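Local coordinates for protein probable glucarate dehydratase (Mycobacterium smegmatis str. MC2 155, PDB 3VDG) that probably dehydrates glucarate or a related acid sugar, as a metal-dependent lyase of the enolase superfamily, at residues K214-V219 with R242-A247; E269-G274 with M287-N292. All blocks are in the same frame, centred on the assembly; numbering follows the deposited sequence.

Interaction 1: K214-V219 with R242-A247; sequences KLKGGV and RLDPNA. With NA (sodium ion), chain C; FMT (formic acid), chain B.
Lys214, Leu215 and Lys216 pair in parallel with Arg242, Leu243 and Asp244, the two strand axes 4.7 Å apart and inclined by 17°. Leu215 N donates to Arg242 O, and Leu215 O accepts from Asp244 N. Gly217 N then reaches Asp244 O at 2.8 Å, so the pairing runs on just past the strand ends.

Asp244 is the hub of the polar face. Its CG is anti to the backbone N (chi1 172°), and its OD2 binds the sodium ion at 2.4 Å. Lys216 lies beside Asp244, pointing the same way. The lysine chain bends at chi2 and chi3 and brings NZ to Asp244 OD2 at 2.6 Å, a salt bridge made from above the carboxylate plane. Lys216 NZ also donates to Asn246 OD1 at 2.9 Å, where the two side chains cross at about a right angle. Lys214 comes in extended. Its NZ makes a weak bond to Asp244 OD2 at 3.3 Å and has salt bridges to Asp370 and Glu269. Asp244 OD1 accepts from Asn246 N, closing an Asx turn. Asn246 ends that turn, and its ND2 donates to O1 of a bound formate at 2.9 Å, in a nearly straight bond (171°).

On the other face, Leu215 and Leu243 lie side by side, CD2 of Leu215 4.0 Å from CD1 of Leu243. Past the strand ends, Gly217 and Gly218 run close against Pro245, and Gly217 also lies near CD1 of Leu243.

The two strands and helix 222-235 form a beta-alpha-beta unit of the enolase-type barrel. Strand 166-174 flanks strand 213-216 on one edge, and strand 267-269 flanks strand 241-244 on the other.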
ATOM      1  N   LYS A 214      14.062   6.847 -24.241  1.00 22.23           N
ATOM      2  CA  LYS A 214      15.064   6.196 -23.423  1.00 19.85           C
ATOM      3  C   LYS A 214      16.050   5.477 -24.330  1.00 23.67           C
ATOM      4  O   LYS A 214      15.637   4.852 -25.294  1.00 24.42           O
ATOM      5  CB  LYS A 214      14.393   5.157 -22.518  1.00 21.58           C
ATOM      6  CG  LYS A 214      15.390   4.213 -21.841  1.00 30.90           C
ATOM      7  CD  LYS A 214      14.686   3.192 -20.948  1.00 33.30           C
ATOM      8  CE  LYS A 214      15.694   2.332 -20.203  1.00 29.68           C
ATOM      9  NZ  LYS A 214      15.035   1.469 -19.186  1.00 29.70           N
ATOM     10  N   LEU A 215      17.343   5.534 -23.999  1.00 21.99           N
ATOM     11  CA  LEU A 215      18.358   4.776 -24.747  1.00 19.20           C
ATOM     12  C   LEU A 215      18.974   3.661 -23.881  1.00 18.22           C
ATOM     13  O   LEU A 215      19.456   3.913 -22.762  1.00 21.80           O
ATOM     14  CB  LEU A 215      19.475   5.711 -25.261  1.00 25.87           C
ATOM     15  CG  LEU A 215      20.659   5.056 -25.996  1.00 25.54           C
ATOM     16  CD1 LEU A 215      20.180   4.398 -27.276  1.00 18.84           C
ATOM     17  CD2 LEU A 215      21.777   6.057 -26.293  1.00 19.10           C
ATOM     18  N   LYS A 216      18.954   2.439 -24.399  1.00 18.39           N
ATOM     19  CA  LYS A 216      19.639   1.317 -23.764  1.00 20.42           C
ATOM     20  C   LYS A 216      21.126   1.441 -24.130  1.00 22.05           C
ATOM     21  O   LYS A 216      21.495   1.308 -25.303  1.00 24.39           O
ATOM     22  CB  LYS A 216      19.091  -0.016 -24.280  1.00 19.73           C
ATOM     23  CG  LYS A 216      19.790  -1.242 -23.670  1.00 24.04           C
ATOM     24  CD  LYS A 216      18.990  -1.835 -22.517  1.00 19.52           C
ATOM     25  CE  LYS A 216      18.771  -0.843 -21.379  1.00 23.56           C
ATOM     26  NZ  LYS A 216      18.034  -1.496 -20.248  1.00 21.62           N
ATOM     27  N   GLY A 217      21.946   1.745 -23.134  1.00 20.99           N
ATOM     28  CA  GLY A 217      23.383   1.945 -23.332  1.00 22.79           C
ATOM     29  C   GLY A 217      24.177   0.795 -22.732  1.00 22.13           C
ATOM     30  O   GLY A 217      23.665  -0.314 -22.582  1.00 19.28           O
ATOM     31  N   GLY A 218      25.427   1.047 -22.375  1.00 21.41           N
ATOM     32  CA  GLY A 218      26.300  -0.020 -21.873  1.00 18.82           C
ATOM     33  C   GLY A 218      26.853  -0.895 -22.996  1.00 21.66           C
ATOM     34  O   GLY A 218      27.455  -1.939 -22.743  1.00 22.13           O
ATOM     35  N   VAL A 219      26.641  -0.460 -24.236  1.00 18.89           N
ATOM     36  CA  VAL A 219      27.056  -1.202 -25.436  1.00 18.13           C
ATOM     37  C   VAL A 219      28.307  -0.593 -26.101  1.00 19.94           C
ATOM     38  O   VAL A 219      29.217  -1.317 -26.489  1.00 24.04           O
ATOM     39  CB  VAL A 219      25.903  -1.307 -26.459  1.00 26.22           C
ATOM     40  CG1 VAL A 219      26.379  -1.991 -27.733  1.00 22.91           C
ATOM     41  CG2 VAL A 219      24.707  -2.074 -25.854  1.00 20.97           C
ATOM     42  N   ARG A 242      16.347   9.633 -21.272  1.00 23.96           N
ATOM     43  CA  ARG A 242      16.898   8.818 -20.207  1.00 25.08           C
ATOM     44  C   ARG A 242      17.939   7.917 -20.805  1.00 21.06           C
ATOM     45  O   ARG A 242      17.832   7.530 -21.965  1.00 21.22           O
ATOM     46  CB  ARG A 242      15.820   7.918 -19.612  1.00 28.62           C
ATOM     47  CG  ARG A 242      14.595   8.657 -19.138  1.00 31.78           C
ATOM     48  CD  ARG A 242      13.429   7.694 -19.247  1.00 51.52           C
ATOM     49  NE  ARG A 242      12.191   8.341 -18.865  1.00 41.58           N
ATOM     50  CZ  ARG A 242      11.024   7.725 -18.799  1.00 42.91           C
ATOM     51  NH1 ARG A 242      10.925   6.429 -19.105  1.00 47.03           N
ATOM     52  NH2 ARG A 242       9.959   8.411 -18.432  1.00 32.52           N
ATOM     53  N   LEU A 243      18.935   7.569 -20.007  1.00 25.13           N
ATOM     54  CA  LEU A 243      19.990   6.680 -20.474  1.00 22.93           C
ATOM     55  C   LEU A 243      20.152   5.577 -19.429  1.00 19.22           C
ATOM     56  O   LEU A 243      20.112   5.844 -18.230  1.00 23.18           O
ATOM     57  CB  LEU A 243      21.299   7.471 -20.623  1.00 27.88           C
ATOM     58  CG  LEU A 243      22.592   6.728 -20.982  1.00 23.60           C
ATOM     59  CD1 LEU A 243      22.445   6.004 -22.313  1.00 19.82           C
ATOM     60  CD2 LEU A 243      23.753   7.731 -21.025  1.00 25.38           C
ATOM     61  N   ASP A 244      20.335   4.343 -19.893  1.00 23.33           N
ATOM     62  CA  ASP A 244      20.388   3.187 -19.007  1.00 22.51           C
ATOM     63  C   ASP A 244      21.442   2.204 -19.488  1.00 17.08           C
ATOM     64  O   ASP A 244      21.204   1.444 -20.427  1.00 19.52           O
ATOM     65  CB  ASP A 244      19.017   2.510 -19.009  1.00 21.91           C
ATOM     66  CG  ASP A 244      19.011   1.184 -18.264  1.00 27.25           C
ATOM     67  OD1 ASP A 244      19.953   0.888 -17.482  1.00 24.79           O
ATOM     68  OD2 ASP A 244      18.040   0.432 -18.458  1.00 23.49           O
ATOM     69  N   PRO A 245      22.631   2.237 -18.882  1.00 18.57           N
ATOM     70  CA  PRO A 245      23.663   1.308 -19.344  1.00 23.81           C
ATOM     71  C   PRO A 245      23.691   0.011 -18.528  1.00 23.77           C
ATOM     72  O   PRO A 245      24.690  -0.712 -18.586  1.00 20.87           O
ATOM     73  CB  PRO A 245      24.954   2.087 -19.073  1.00 22.18           C
ATOM     74  CG  PRO A 245      24.633   2.821 -17.804  1.00 22.22           C
ATOM     75  CD  PRO A 245      23.170   3.217 -17.920  1.00 19.84           C
ATOM     76  N   ASN A 246      22.635  -0.271 -17.758  1.00 19.23           N
ATOM     77  CA  ASN A 246      22.581  -1.528 -16.985  1.00 18.21           C
ATOM     78  C   ASN A 246      23.865  -1.777 -16.182  1.00 21.82           C
ATOM     79  O   ASN A 246      24.427  -2.868 -16.221  1.00 23.41           O
ATOM     80  CB  ASN A 246      22.305  -2.724 -17.916  1.00 21.22           C
ATOM     81  CG  ASN A 246      20.842  -2.806 -18.365  1.00 25.27           C
ATOM     82  OD1 ASN A 246      20.529  -2.700 -19.559  1.00 25.39           O
ATOM     83  ND2 ASN A 246      19.940  -2.996 -17.406  1.00 22.80           N
ATOM     84  N   ALA A 247      24.322  -0.760 -15.455  1.00 18.25           N
ATOM     85  CA  ALA A 247      25.465  -0.886 -14.542  1.00 20.25           C
ATOM     86  C   ALA A 247      26.787  -1.173 -15.247  1.00 20.17           C
ATOM     87  O   ALA A 247      27.699  -1.770 -14.652  1.00 20.95           O
ATOM     88  CB  ALA A 247      25.202  -1.951 -13.473  1.00 21.93           C
TER
HETATM   89 NA    NA C 502      16.470   0.227 -16.602  1.00 43.00          NA
HETATM   90  C   FMT B 501      16.782  -4.176 -18.354  1.00 46.96           C
HETATM   91  O1  FMT B 501      17.043  -3.123 -17.782  1.00 40.43           O
HETATM   92  O2  FMT B 501      15.842  -4.994 -17.868  1.00 32.81           O
HETATM   93  O   HOH W   1      15.495  -1.196 -18.114  1.00 32.47           O
HETATM   94  O   HOH W   2      22.487  -2.634 -21.471  1.00 21.68           O
HETATM   95  O   HOH W   3      18.453  -0.690 -15.697  1.00 25.35           O

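Interaction 2: E269-G274 with M287-N292; sequences EDPTPG and MPLATN. With NA (sodium ion), chain C; FMT (formic acid), chain B.
Glu269 and Asn292 approach obliquely and meet at the sodium ion, their carboxylate and amide planes 85° apart. Glu269 OE2 and Asn292 OD1 each lie 2.2 Å from the metal. The glutamate chain is extended beyond CG, which carries the carboxylate out to the ion. Its other oxygen, OE1, is held in a salt bridge with Lys214. Asn292 has CG between its backbone N and carbonyl carbon (chi1 51°), which swings the amide toward the ion; OD1 is the atom that meets it. Asn292 ND2 makes a weak bond to O1 of the formate.

Asp270 crosses Thr291 obliquely and uses both carboxylate oxygens on the neighbouring segment. OD1 receives the Thr291 hydroxyl at 2.6 Å, and OD2 receives Asn292 N at 2.9 Å. Each oxygen uses its syn lone pair, so the carboxylate presents two acceptors, one to the Thr291 hydroxyl and one to the N-H of Asn292. Thr291 OG1 is also hydrogen-bonded to the backbone N of Met293 and of Cys294. Asp270 OD2 accepts a further bond from a water that is itself a ligand of the sodium.

The backbones pair in parallel at Glu269 and Ala290, and Asp270 N donates to Ala290 O at 2.9 Å. Beyond this, the ring of Pro271 crosses the branched end of Leu289, with CG of Pro271 4.1 Å from CD1 of Leu289. Helix 275-284 borders both side chains.

The contact thus has two layers. Glu269 and Asn292 are first-shell ligands; Asp270 is second-shell, fixing the backbone N of Asn292 and a metal-bound water. The carboxylates of Glu269 and Asp270, together with that of Asp244, the third protein ligand, should favour a cation there. Enolase-superfamily enzymes normally use magnesium, so the sodium probably occupies the place of the catalytic metal.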
ATOM      1  N   GLU A 269      19.646   5.899 -15.358  1.00 19.69           N
ATOM      2  CA  GLU A 269      19.260   4.650 -14.686  1.00 20.36           C
ATOM      3  C   GLU A 269      20.467   3.753 -14.519  1.00 19.10           C
ATOM      4  O   GLU A 269      21.198   3.539 -15.482  1.00 23.16           O
ATOM      5  CB  GLU A 269      18.238   3.813 -15.489  1.00 20.26           C
ATOM      6  CG  GLU A 269      17.152   4.561 -16.226  1.00 41.30           C
ATOM      7  CD  GLU A 269      16.214   3.612 -16.965  1.00 33.50           C
ATOM      8  OE1 GLU A 269      15.557   4.056 -17.937  1.00 63.46           O
ATOM      9  OE2 GLU A 269      16.147   2.413 -16.586  1.00 28.88           O
ATOM     10  N   ASP A 270      20.635   3.193 -13.322  1.00 17.64           N
ATOM     11  CA  ASP A 270      21.657   2.166 -13.069  1.00 19.18           C
ATOM     12  C   ASP A 270      22.962   2.414 -13.806  1.00 21.64           C
ATOM     13  O   ASP A 270      23.400   1.580 -14.611  1.00 21.56           O
ATOM     14  CB  ASP A 270      21.113   0.770 -13.433  1.00 20.37           C
ATOM     15  CG  ASP A 270      19.991   0.348 -12.509  1.00 24.21           C
ATOM     16  OD1 ASP A 270      20.220   0.420 -11.285  1.00 25.64           O
ATOM     17  OD2 ASP A 270      18.885  -0.003 -13.000  1.00 21.67           O
ATOM     18  N   PRO A 271      23.601   3.561 -13.541  1.00 21.01           N
ATOM     19  CA  PRO A 271      24.911   3.755 -14.163  1.00 21.45           C
ATOM     20  C   PRO A 271      25.972   2.743 -13.693  1.00 19.25           C
ATOM     21  O   PRO A 271      26.840   2.368 -14.469  1.00 21.08           O
ATOM     22  CB  PRO A 271      25.305   5.183 -13.724  1.00 20.61           C
ATOM     23  CG  PRO A 271      24.468   5.462 -12.499  1.00 21.01           C
ATOM     24  CD  PRO A 271      23.170   4.727 -12.746  1.00 20.00           C
ATOM     25  N   THR A 272      25.893   2.284 -12.447  1.00 18.59           N
ATOM     26  CA  THR A 272      26.979   1.522 -11.842  1.00 17.77           C
ATOM     27  C   THR A 272      26.383   0.460 -10.908  1.00 24.08           C
ATOM     28  O   THR A 272      25.263   0.623 -10.429  1.00 24.27           O
ATOM     29  CB  THR A 272      27.929   2.484 -11.078  1.00 22.80           C
ATOM     30  OG1 THR A 272      29.153   1.814 -10.752  1.00 22.72           O
ATOM     31  CG2 THR A 272      27.271   3.010  -9.784  1.00 20.64           C
ATOM     32  N   PRO A 273      27.106  -0.649 -10.667  1.00 25.64           N
ATOM     33  CA  PRO A 273      26.462  -1.721  -9.886  1.00 23.04           C
ATOM     34  C   PRO A 273      26.456  -1.516  -8.361  1.00 28.13           C
ATOM     35  O   PRO A 273      27.429  -1.006  -7.790  1.00 26.38           O
ATOM     36  CB  PRO A 273      27.286  -2.979 -10.245  1.00 28.43           C
ATOM     37  CG  PRO A 273      28.577  -2.482 -10.800  1.00 27.04           C
ATOM     38  CD  PRO A 273      28.391  -1.064 -11.273  1.00 22.62           C
ATOM     39  N   GLY A 274      25.354  -1.906  -7.718  1.00 23.51           N
ATOM     40  CA  GLY A 274      25.295  -1.933  -6.258  1.00 27.47           C
ATOM     41  C   GLY A 274      24.888  -0.630  -5.589  1.00 24.11           C
ATOM     42  O   GLY A 274      25.145   0.474  -6.097  1.00 24.15           O
ATOM     43  N   MET A 287      21.442  15.086 -12.140  1.00 25.74           N
ATOM     44  CA  MET A 287      20.096  14.532 -12.346  1.00 28.73           C
ATOM     45  C   MET A 287      19.843  13.373 -11.382  1.00 27.13           C
ATOM     46  O   MET A 287      20.779  12.778 -10.838  1.00 25.67           O
ATOM     47  CB  MET A 287      19.870  14.094 -13.807  1.00 24.91           C
ATOM     48  CG  MET A 287      20.647  12.845 -14.252  1.00 28.41           C
ATOM     49  SD  MET A 287      22.459  13.018 -14.351  1.00 31.27           S
ATOM     50  CE  MET A 287      22.584  14.088 -15.790  1.00 26.44           C
ATOM     51  N   PRO A 288      18.567  13.041 -11.156  1.00 25.38           N
ATOM     52  CA  PRO A 288      18.242  11.922 -10.269  1.00 21.53           C
ATOM     53  C   PRO A 288      18.740  10.597 -10.855  1.00 19.91           C
ATOM     54  O   PRO A 288      18.739  10.440 -12.082  1.00 20.95           O
ATOM     55  CB  PRO A 288      16.693  11.903 -10.274  1.00 25.23           C
ATOM     56  CG  PRO A 288      16.264  13.205 -10.843  1.00 32.97           C
ATOM     57  CD  PRO A 288      17.372  13.693 -11.724  1.00 30.09           C
ATOM     58  N   LEU A 289      19.163   9.663  -9.995  1.00 19.22           N
ATOM     59  CA  LEU A 289      19.447   8.302 -10.433  1.00 19.89           C
ATOM     60  C   LEU A 289      18.198   7.456 -10.252  1.00 20.75           C
ATOM     61  O   LEU A 289      17.493   7.585  -9.246  1.00 22.10           O
ATOM     62  CB  LEU A 289      20.571   7.671  -9.599  1.00 20.37           C
ATOM     63  CG  LEU A 289      21.940   8.362  -9.696  1.00 23.10           C
ATOM     64  CD1 LEU A 289      22.991   7.400  -9.144  1.00 18.72           C
ATOM     65  CD2 LEU A 289      22.229   8.711 -11.156  1.00 21.92           C
ATOM     66  N   ALA A 290      17.944   6.590 -11.225  1.00 19.09           N
ATOM     67  CA  ALA A 290      16.835   5.646 -11.176  1.00 18.94           C
ATOM     68  C   ALA A 290      17.389   4.232 -11.174  1.00 21.44           C
ATOM     69  O   ALA A 290      18.527   4.009 -11.578  1.00 21.45           O
ATOM     70  CB  ALA A 290      15.946   5.841 -12.392  1.00 15.71           C
ATOM     71  N   THR A 291      16.587   3.264 -10.733  1.00 23.28           N
ATOM     72  CA  THR A 291      17.036   1.889 -10.780  1.00 20.14           C
ATOM     73  C   THR A 291      15.909   0.889 -11.047  1.00 29.75           C
ATOM     74  O   THR A 291      14.767   1.103 -10.638  1.00 22.06           O
ATOM     75  CB  THR A 291      17.698   1.481  -9.465  1.00 24.76           C
ATOM     76  OG1 THR A 291      18.278   0.176  -9.630  1.00 22.86           O
ATOM     77  CG2 THR A 291      16.651   1.412  -8.362  1.00 24.54           C
ATOM     78  N   ASN A 292      16.252  -0.194 -11.744  1.00 21.49           N
ATOM     79  CA  ASN A 292      15.507  -1.449 -11.662  1.00 24.25           C
ATOM     80  C   ASN A 292      16.481  -2.598 -11.511  1.00 32.46           C
ATOM     81  O   ASN A 292      16.254  -3.686 -12.042  1.00 26.69           O
ATOM     82  CB  ASN A 292      14.672  -1.697 -12.908  1.00 18.65           C
ATOM     83  CG  ASN A 292      15.483  -1.558 -14.184  1.00 31.33           C
ATOM     84  OD1 ASN A 292      15.317  -0.592 -14.922  1.00 36.27           O
ATOM     85  ND2 ASN A 292      16.361  -2.521 -14.450  1.00 28.40           N
TER
HETATM   86 NA    NA C 502      16.470   0.227 -16.602  1.00 43.00          NA
HETATM   87  C   FMT B 501      16.782  -4.176 -18.354  1.00 46.96           C
HETATM   88  O1  FMT B 501      17.043  -3.123 -17.782  1.00 40.43           O
HETATM   89  O2  FMT B 501      15.842  -4.994 -17.868  1.00 32.81           O
HETATM   90  O   HOH W   3      18.453  -0.690 -15.697  1.00 25.35           O
HETATM   91  O   HOH W   1      15.495  -1.196 -18.114  1.00 32.47           O

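From the N terminus, interaction 1 comes first: residues 242-247 return to 214-219 after helix 222-235. Interaction 2 follows, closing the shorter loop through helix 275-284, which brings 287-292 back to 269-274. The two loops are in series, neither nested nor crossed. They meet side by side in one barrel sheet, where Leu243 O and Glu269 N, 2.9 Å apart, and Ala247 N and Asp270 O, 2.7 Å apart, make probable backbone hydrogen bonds. Four successive strands are thereby joined. Their C-terminal ends converge on one sodium ion, with Asp244 from interaction 1 and Glu269 and Asn292 from interaction 2 as its protein ligands.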